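Intramolecular trans-sialidase (Macrobdella decora, PDB 3SLI) cleaves sialic acid from sialoglycoconjugates by intramolecular trans-glycosylation, releasing it as 2,7-anhydro-Neu5Ac. Local coordinates at residues 575-580 with 600-605; 107-112 with 194-199. All coordinates share one frame; numbering follows the deposited sequence.

In the fold
Contact 2 comes first along the chain and closes before contact 1 opens. It ties strand 107-118, in the seven-stranded sheet of the lectin-like N-terminal domain, to residues 194-199, part of the connection that leads from helix 184-191 to strand 211-219 and so into the propeller-related part of the chain. Contact 1 sits at one end of a four-stranded antiparallel sheet, where the turn leading into strand 579-587 meets strand 596-605, its hairpin partner. The two share no strand or sheet: their centres are 32 Å apart and their nearest atoms about 17 Å. Contact 2 joins two parts of the fold; contact 1 is packing inside one sheet and the turn before it.

Contact 1 of 2, residues 575-580 with 600-605; sequences PIDGKP and IGLVND
Lys-579 reaches over Leu-602 to Asn-604 on the neighbouring strand, its NZ 2.8 Å from Asn-604 OD1 in a hydrogen bond that meets a lone pair in the carbonyl plane at a C=O...N angle of 140°. The lysine chain is extended beyond CG, which carries the ammonium this far, and on the way its CD passes 4.0 Å from Leu-602 CB, the two side chains crossing at about a right angle. Next door, Val-603 N donates to Pro-580 O at 2.8 Å with an almost straight N-H...O angle of 176°. Pro-580, lacking an N-H, cannot return a bond from its own nitrogen; the pairing continues between Gly-601 and Ile-582. The CB atoms of Pro-580 and Val-603 pack 3.9 Å apart.

Leu-602 packs against the turn. Its CG is 3.8 Å from Ile-576 O, while CD2 touches both CB and OD2 of Asp-577. Farther along, Ile-576 turns CD1 onto Ile-600 CG2 at 3.9 Å; with CG1 anti to the carbonyl carbon and chi2 at 180°, its chain carries CD1 out to that methyl.

The type I' turn from Ile-576 to Lys-579 is closed by paired backbone bonds, Ile-576 N to Lys-579 O and Lys-579 N to Ile-576 O. Asp-577 OD2 is held from strand 614-623 by a salt bridge to Lys-619 and a hydrogen bond with Tyr-620 OH. Helix 672-675 covers the isoleucines.

These two form the apolar end and the Lys-579 to Asn-604 bond the polar end, with Leu-602 between, touching carbon and oxygen alike. The neutral amide oxygen probably orients the ammonium while leaving its charge uncompensated at this contact, whereas Lys-619 probably stabilises the aspartate as an anion.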
ATOM      1  N   PRO A 575       2.127   5.586  30.153  1.00 18.81           N
ATOM      2  CA  PRO A 575       3.336   4.786  30.352  1.00 18.17           C
ATOM      3  C   PRO A 575       3.038   3.285  30.278  1.00 18.41           C
ATOM      4  O   PRO A 575       1.919   2.854  30.546  1.00 17.65           O
ATOM      5  CB  PRO A 575       3.791   5.212  31.752  1.00 19.35           C
ATOM      6  CG  PRO A 575       2.510   5.519  32.444  1.00 17.03           C
ATOM      7  CD  PRO A 575       1.730   6.270  31.398  1.00 15.91           C
ATOM      8  N   ILE A 576       4.037   2.508  29.872  1.00 17.05           N
ATOM      9  CA  ILE A 576       3.932   1.054  29.782  1.00 14.01           C
ATOM     10  C   ILE A 576       5.044   0.544  30.710  1.00 15.44           C
ATOM     11  O   ILE A 576       6.199   0.987  30.608  1.00 14.12           O
ATOM     12  CB  ILE A 576       4.113   0.566  28.321  1.00 11.44           C
ATOM     13  CG1 ILE A 576       2.970   1.118  27.463  1.00 10.85           C
ATOM     14  CG2 ILE A 576       4.130  -0.959  28.270  1.00 12.32           C
ATOM     15  CD1 ILE A 576       3.019   0.732  26.003  1.00 12.76           C
ATOM     16  N   ASP A 577       4.675  -0.314  31.660  1.00 13.66           N
ATOM     17  CA  ASP A 577       5.612  -0.832  32.669  1.00 15.11           C
ATOM     18  C   ASP A 577       6.203   0.355  33.445  1.00 13.64           C
ATOM     19  O   ASP A 577       7.334   0.300  33.918  1.00 14.98           O
ATOM     20  CB  ASP A 577       6.742  -1.663  32.040  1.00 14.63           C
ATOM     21  CG  ASP A 577       6.280  -3.032  31.543  1.00 15.47           C
ATOM     22  OD1 ASP A 577       5.117  -3.425  31.780  1.00 19.94           O
ATOM     23  OD2 ASP A 577       7.103  -3.727  30.914  1.00 15.44           O
ATOM     24  N   GLY A 578       5.430   1.432  33.549  1.00 15.60           N
ATOM     25  CA  GLY A 578       5.867   2.623  34.260  1.00 16.31           C
ATOM     26  C   GLY A 578       6.820   3.564  33.540  1.00 16.93           C
ATOM     27  O   GLY A 578       7.253   4.563  34.119  1.00 18.45           O
ATOM     28  N   LYS A 579       7.117   3.292  32.272  1.00 16.34           N
ATOM     29  CA  LYS A 579       8.046   4.123  31.508  1.00 15.10           C
ATOM     30  C   LYS A 579       7.422   4.740  30.263  1.00 14.70           C
ATOM     31  O   LYS A 579       6.394   4.262  29.778  1.00 15.40           O
ATOM     32  CB  LYS A 579       9.254   3.277  31.073  1.00 16.11           C
ATOM     33  CG  LYS A 579      10.031   2.672  32.226  1.00 19.69           C
ATOM     34  CD  LYS A 579      11.172   1.802  31.743  1.00 21.75           C
ATOM     35  CE  LYS A 579      12.020   1.337  32.926  1.00 27.66           C
ATOM     36  NZ  LYS A 579      13.078   0.352  32.549  1.00 30.24           N
ATOM     37  N   PRO A 580       7.989   5.862  29.778  1.00 13.52           N
ATOM     38  CA  PRO A 580       7.462   6.501  28.571  1.00 14.20           C
ATOM     39  C   PRO A 580       7.678   5.446  27.481  1.00 15.84           C
ATOM     40  O   PRO A 580       8.723   4.785  27.465  1.00 16.14           O
ATOM     41  CB  PRO A 580       8.416   7.679  28.367  1.00 14.20           C
ATOM     42  CG  PRO A 580       8.850   8.006  29.743  1.00 11.65           C
ATOM     43  CD  PRO A 580       9.084   6.659  30.354  1.00 13.59           C
ATOM     44  N   ILE A 600       7.294  -2.579  21.172  1.00 13.91           N
ATOM     45  CA  ILE A 600       7.096  -1.566  22.195  1.00 13.80           C
ATOM     46  C   ILE A 600       8.482  -1.241  22.764  1.00 14.58           C
ATOM     47  O   ILE A 600       9.212  -2.139  23.222  1.00 13.27           O
ATOM     48  CB  ILE A 600       6.161  -2.047  23.315  1.00 13.32           C
ATOM     49  CG1 ILE A 600       4.735  -2.188  22.776  1.00 16.35           C
ATOM     50  CG2 ILE A 600       6.178  -1.052  24.474  1.00 15.28           C
ATOM     51  CD1 ILE A 600       3.738  -2.666  23.803  1.00 16.34           C
ATOM     52  N   GLY A 601       8.858   0.034  22.662  1.00 14.08           N
ATOM     53  CA  GLY A 601      10.141   0.490  23.164  1.00 14.99           C
ATOM     54  C   GLY A 601       9.963   1.380  24.381  1.00 16.61           C
ATOM     55  O   GLY A 601       9.224   2.366  24.331  1.00 16.99           O
ATOM     56  N   LEU A 602      10.624   1.013  25.475  1.00 14.58           N
ATOM     57  CA  LEU A 602      10.560   1.759  26.732  1.00 16.66           C
ATOM     58  C   LEU A 602      11.733   2.728  26.819  1.00 16.19           C
ATOM     59  O   LEU A 602      12.892   2.329  26.663  1.00 16.49           O
ATOM     60  CB  LEU A 602      10.584   0.789  27.919  1.00 16.94           C
ATOM     61  CG  LEU A 602       9.251   0.221  28.437  1.00 21.64           C
ATOM     62  CD1 LEU A 602       8.217   0.035  27.334  1.00 18.54           C
ATOM     63  CD2 LEU A 602       9.503  -1.072  29.200  1.00 17.18           C
ATOM     64  N   VAL A 603      11.423   4.003  27.043  1.00 15.93           N
ATOM     65  CA  VAL A 603      12.433   5.053  27.135  1.00 16.89           C
ATOM     66  C   VAL A 603      13.083   5.084  28.518  1.00 19.10           C
ATOM     67  O   VAL A 603      12.396   5.191  29.535  1.00 19.28           O
ATOM     68  CB  VAL A 603      11.826   6.447  26.822  1.00 15.62           C
ATOM     69  CG1 VAL A 603      12.874   7.551  27.036  1.00 11.99           C
ATOM     70  CG2 VAL A 603      11.289   6.485  25.387  1.00 13.72           C
ATOM     71  N   ASN A 604      14.406   4.971  28.544  1.00 17.85           N
ATOM     72  CA  ASN A 604      15.161   4.995  29.792  1.00 21.92           C
ATOM     73  C   ASN A 604      16.084   6.204  29.801  1.00 23.39           C
ATOM     74  O   ASN A 604      16.627   6.597  28.767  1.00 20.68           O
ATOM     75  CB  ASN A 604      16.021   3.730  29.951  1.00 22.68           C
ATOM     76  CG  ASN A 604      15.193   2.479  30.180  1.00 25.26           C
ATOM     77  OD1 ASN A 604      14.751   2.210  31.293  1.00 26.28           O
ATOM     78  ND2 ASN A 604      14.992   1.702  29.127  1.00 25.56           N
ATOM     79  N   ASP A 605      16.213   6.832  30.960  1.00 24.67           N
ATOM     80  CA  ASP A 605      17.108   7.963  31.099  1.00 26.55           C
ATOM     81  C   ASP A 605      18.417   7.307  31.554  1.00 26.73           C
ATOM     82  O   ASP A 605      18.458   6.638  32.591  1.00 26.66           O
ATOM     83  CB  ASP A 605      16.581   8.939  32.155  1.00 28.35           C
ATOM     84  CG  ASP A 605      17.377  10.223  32.204  1.00 30.59           C
ATOM     85  OD1 ASP A 605      18.628  10.148  32.180  1.00 30.83           O
ATOM     86  OD2 ASP A 605      16.756  11.306  32.258  1.00 29.60           O
TER

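Contact 2 of 2, residues 107-112 with 194-199; sequences ERVFNT and TTYGEN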
ATOM      1  N   GLU A 107      -4.029 -16.318  17.288  1.00 29.94           N
ATOM      2  CA  GLU A 107      -4.601 -17.635  17.024  1.00 29.26           C
ATOM      3  C   GLU A 107      -4.861 -17.963  15.564  1.00 26.03           C
ATOM      4  O   GLU A 107      -5.118 -17.066  14.755  1.00 20.48           O
ATOM      5  CB  GLU A 107      -5.876 -17.823  17.841  1.00 35.32           C
ATOM      6  CG  GLU A 107      -5.629 -17.702  19.336  1.00 43.99           C
ATOM      7  CD  GLU A 107      -6.856 -17.965  20.176  1.00 51.01           C
ATOM      8  OE1 GLU A 107      -7.986 -17.695  19.705  1.00 53.88           O
ATOM      9  OE2 GLU A 107      -6.682 -18.437  21.319  1.00 55.98           O
ATOM     10  N   ARG A 108      -4.747 -19.251  15.234  1.00 24.55           N
ATOM     11  CA  ARG A 108      -4.989 -19.740  13.878  1.00 24.18           C
ATOM     12  C   ARG A 108      -6.476 -19.560  13.585  1.00 22.56           C
ATOM     13  O   ARG A 108      -7.324 -19.945  14.392  1.00 21.22           O
ATOM     14  CB  ARG A 108      -4.602 -21.217  13.758  1.00 26.80           C
ATOM     15  CG  ARG A 108      -3.110 -21.504  13.922  1.00 27.58           C
ATOM     16  CD  ARG A 108      -2.307 -21.051  12.717  1.00 26.55           C
ATOM     17  NE  ARG A 108      -0.879 -21.317  12.888  1.00 26.83           N
ATOM     18  CZ  ARG A 108      -0.024 -21.520  11.890  1.00 25.86           C
ATOM     19  NH1 ARG A 108      -0.438 -21.495  10.632  1.00 24.10           N
ATOM     20  NH2 ARG A 108       1.256 -21.740  12.149  1.00 30.05           N
ATOM     21  N   VAL A 109      -6.786 -18.960  12.443  1.00 21.22           N
ATOM     22  CA  VAL A 109      -8.173 -18.698  12.078  1.00 19.22           C
ATOM     23  C   VAL A 109      -8.615 -19.402  10.794  1.00 18.12           C
ATOM     24  O   VAL A 109      -7.789 -19.810   9.977  1.00 17.22           O
ATOM     25  CB  VAL A 109      -8.435 -17.171  11.948  1.00 20.31           C
ATOM     26  CG1 VAL A 109      -8.282 -16.487  13.310  1.00 13.87           C
ATOM     27  CG2 VAL A 109      -7.488 -16.542  10.909  1.00 20.02           C
ATOM     28  N   PHE A 110      -9.924 -19.570  10.643  1.00 17.16           N
ATOM     29  CA  PHE A 110     -10.490 -20.211   9.463  1.00 14.60           C
ATOM     30  C   PHE A 110     -10.649 -19.246   8.300  1.00 13.19           C
ATOM     31  O   PHE A 110     -10.964 -18.068   8.487  1.00 14.95           O
ATOM     32  CB  PHE A 110     -11.869 -20.810   9.777  1.00 15.71           C
ATOM     33  CG  PHE A 110     -11.816 -22.133  10.481  1.00 16.55           C
ATOM     34  CD1 PHE A 110     -11.639 -22.200  11.860  1.00 16.09           C
ATOM     35  CD2 PHE A 110     -11.948 -23.318   9.762  1.00 15.26           C
ATOM     36  CE1 PHE A 110     -11.592 -23.437  12.517  1.00 19.69           C
ATOM     37  CE2 PHE A 110     -11.903 -24.555  10.402  1.00 16.17           C
ATOM     38  CZ  PHE A 110     -11.724 -24.618  11.784  1.00 17.12           C
ATOM     39  N   ASN A 111     -10.412 -19.745   7.096  1.00 11.52           N
ATOM     40  CA  ASN A 111     -10.591 -18.954   5.892  1.00 11.67           C
ATOM     41  C   ASN A 111     -11.619 -19.758   5.105  1.00 13.77           C
ATOM     42  O   ASN A 111     -11.709 -20.981   5.268  1.00 14.12           O
ATOM     43  CB  ASN A 111      -9.288 -18.835   5.086  1.00 11.83           C
ATOM     44  CG  ASN A 111      -8.220 -18.011   5.807  1.00 12.79           C
ATOM     45  OD1 ASN A 111      -7.530 -18.510   6.697  1.00 14.93           O
ATOM     46  ND2 ASN A 111      -8.066 -16.759   5.404  1.00  8.70           N
ATOM     47  N   THR A 112     -12.422 -19.079   4.300  1.00 13.02           N
ATOM     48  CA  THR A 112     -13.432 -19.754   3.502  1.00 13.59           C
ATOM     49  C   THR A 112     -13.140 -19.433   2.047  1.00 13.30           C
ATOM     50  O   THR A 112     -13.084 -18.263   1.651  1.00 14.50           O
ATOM     51  CB  THR A 112     -14.853 -19.299   3.902  1.00 13.39           C
ATOM     52  OG1 THR A 112     -14.967 -19.299   5.334  1.00 13.10           O
ATOM     53  CG2 THR A 112     -15.904 -20.256   3.319  1.00 15.90           C
ATOM     54  N   THR A 194     -16.133 -15.386   6.803  1.00 17.96           N
ATOM     55  CA  THR A 194     -14.899 -15.215   7.563  1.00 15.97           C
ATOM     56  C   THR A 194     -14.100 -14.052   6.980  1.00 16.20           C
ATOM     57  O   THR A 194     -13.711 -14.081   5.814  1.00 14.82           O
ATOM     58  CB  THR A 194     -14.007 -16.492   7.566  1.00 15.39           C
ATOM     59  OG1 THR A 194     -13.826 -16.969   6.225  1.00 14.82           O
ATOM     60  CG2 THR A 194     -14.606 -17.581   8.448  1.00 13.43           C
ATOM     61  N   THR A 195     -13.944 -12.991   7.764  1.00 18.12           N
ATOM     62  CA  THR A 195     -13.171 -11.821   7.345  1.00 18.13           C
ATOM     63  C   THR A 195     -12.422 -11.340   8.581  1.00 18.37           C
ATOM     64  O   THR A 195     -12.882 -11.548   9.710  1.00 15.59           O
ATOM     65  CB  THR A 195     -14.055 -10.667   6.786  1.00 19.32           C
ATOM     66  OG1 THR A 195     -14.979 -10.231   7.790  1.00 21.69           O
ATOM     67  CG2 THR A 195     -14.814 -11.106   5.531  1.00 14.58           C
ATOM     68  N   TYR A 196     -11.252 -10.740   8.372  1.00 17.59           N
ATOM     69  CA  TYR A 196     -10.431 -10.251   9.476  1.00 17.29           C
ATOM     70  C   TYR A 196      -9.923  -8.855   9.143  1.00 18.44           C
ATOM     71  O   TYR A 196      -9.436  -8.606   8.038  1.00 16.82           O
ATOM     72  CB  TYR A 196      -9.275 -11.221   9.739  1.00 17.28           C
ATOM     73  CG  TYR A 196      -9.762 -12.639   9.967  1.00 16.54           C
ATOM     74  CD1 TYR A 196      -9.964 -13.511   8.891  1.00 18.78           C
ATOM     75  CD2 TYR A 196     -10.116 -13.077  11.236  1.00 14.91           C
ATOM     76  CE1 TYR A 196     -10.522 -14.779   9.079  1.00 17.75           C
ATOM     77  CE2 TYR A 196     -10.672 -14.339  11.439  1.00 17.58           C
ATOM     78  CZ  TYR A 196     -10.878 -15.186  10.355  1.00 17.54           C
ATOM     79  OH  TYR A 196     -11.465 -16.420  10.555  1.00 15.43           O
ATOM     80  N   GLY A 197     -10.059  -7.944  10.101  1.00 18.75           N
ATOM     81  CA  GLY A 197      -9.647  -6.570   9.884  1.00 18.99           C
ATOM     82  C   GLY A 197     -10.666  -5.934   8.964  1.00 20.06           C
ATOM     83  O   GLY A 197     -11.575  -6.621   8.486  1.00 20.45           O
ATOM     84  N   GLU A 198     -10.555  -4.636   8.725  1.00 18.44           N
ATOM     85  CA  GLU A 198     -11.503  -3.981   7.842  1.00 20.13           C
ATOM     86  C   GLU A 198     -10.821  -3.088   6.831  1.00 17.89           C
ATOM     87  O   GLU A 198      -9.621  -2.844   6.915  1.00 15.97           O
ATOM     88  CB  GLU A 198     -12.539  -3.190   8.641  1.00 25.20           C
ATOM     89  CG  GLU A 198     -11.968  -2.210   9.638  1.00 39.81           C
ATOM     90  CD  GLU A 198     -13.016  -1.680  10.610  1.00 48.64           C
ATOM     91  OE1 GLU A 198     -13.598  -2.501  11.357  1.00 49.68           O
ATOM     92  OE2 GLU A 198     -13.242  -0.445  10.640  1.00 50.01           O
ATOM     93  N   ASN A 199     -11.576  -2.693   5.814  1.00 15.81           N
ATOM     94  CA  ASN A 199     -11.073  -1.804   4.781  1.00 17.29           C
ATOM     95  C   ASN A 199     -11.540  -0.400   5.136  1.00 16.48           C
ATOM     96  O   ASN A 199     -12.566  -0.228   5.800  1.00 15.19           O
ATOM     97  CB  ASN A 199     -11.692  -2.122   3.410  1.00 17.74           C
ATOM     98  CG  ASN A 199     -11.397  -3.525   2.921  1.00 21.76           C
ATOM     99  OD1 ASN A 199     -12.271  -4.176   2.351  1.00 28.95           O
ATOM    100  ND2 ASN A 199     -10.165  -3.979   3.090  1.00 20.94           N
TER
HETATM  101  O   HOH W   1     -11.573 -18.635  12.791  1.00 18.45           O
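Asn-111 CA and Thr-194 CA lie 5.9 Å apart where the irregular residues 194-199 run beside a break in strand 107-118. Tyr-196 makes the main link. Its OH donates to Phe-110 O at 2.7 Å, on a lone pair in the carbonyl plane with a C=O...O angle of 138°, and the acceptor sits at the edge of the phenol ring, near its plane.

Val-109 lies over one face of the same ring. Its CG2 is 3.9 Å from the centroid, 20° off the ring normal, in a CH-pi contact offset toward the rim, while Val-109 CB comes within 3.5 Å of Tyr-196 CZ. The two side chains approach from opposite directions, and chi1 of -66° places both valine methyls against the ring. A water accepts a hydrogen bond from Phe-110 N at 2.9 Å and donates to Tyr-196 OH, so the hydroxyl is gripped by two bonds and both polar backbone atoms of Phe-110 are engaged.

Farther along, the hydroxyls of Thr-112 and Thr-194 meet, OG1 to OG1, at 2.7 Å, their side chains crossing at about a right angle. Asn-129 adds a second partner, its OD1 being hydrogen-bonded to Thr-194 OG1 and to Thr-112 N. The rings of Tyr-104 and Tyr-196 meet with their planes inclined.

Here side chains rather than sheet pairing join strand 107-118 of the concanavalin-like beta fold to the connection between helix 184-191 and strand 211-219, which leads to the propeller blades usual in sialidases.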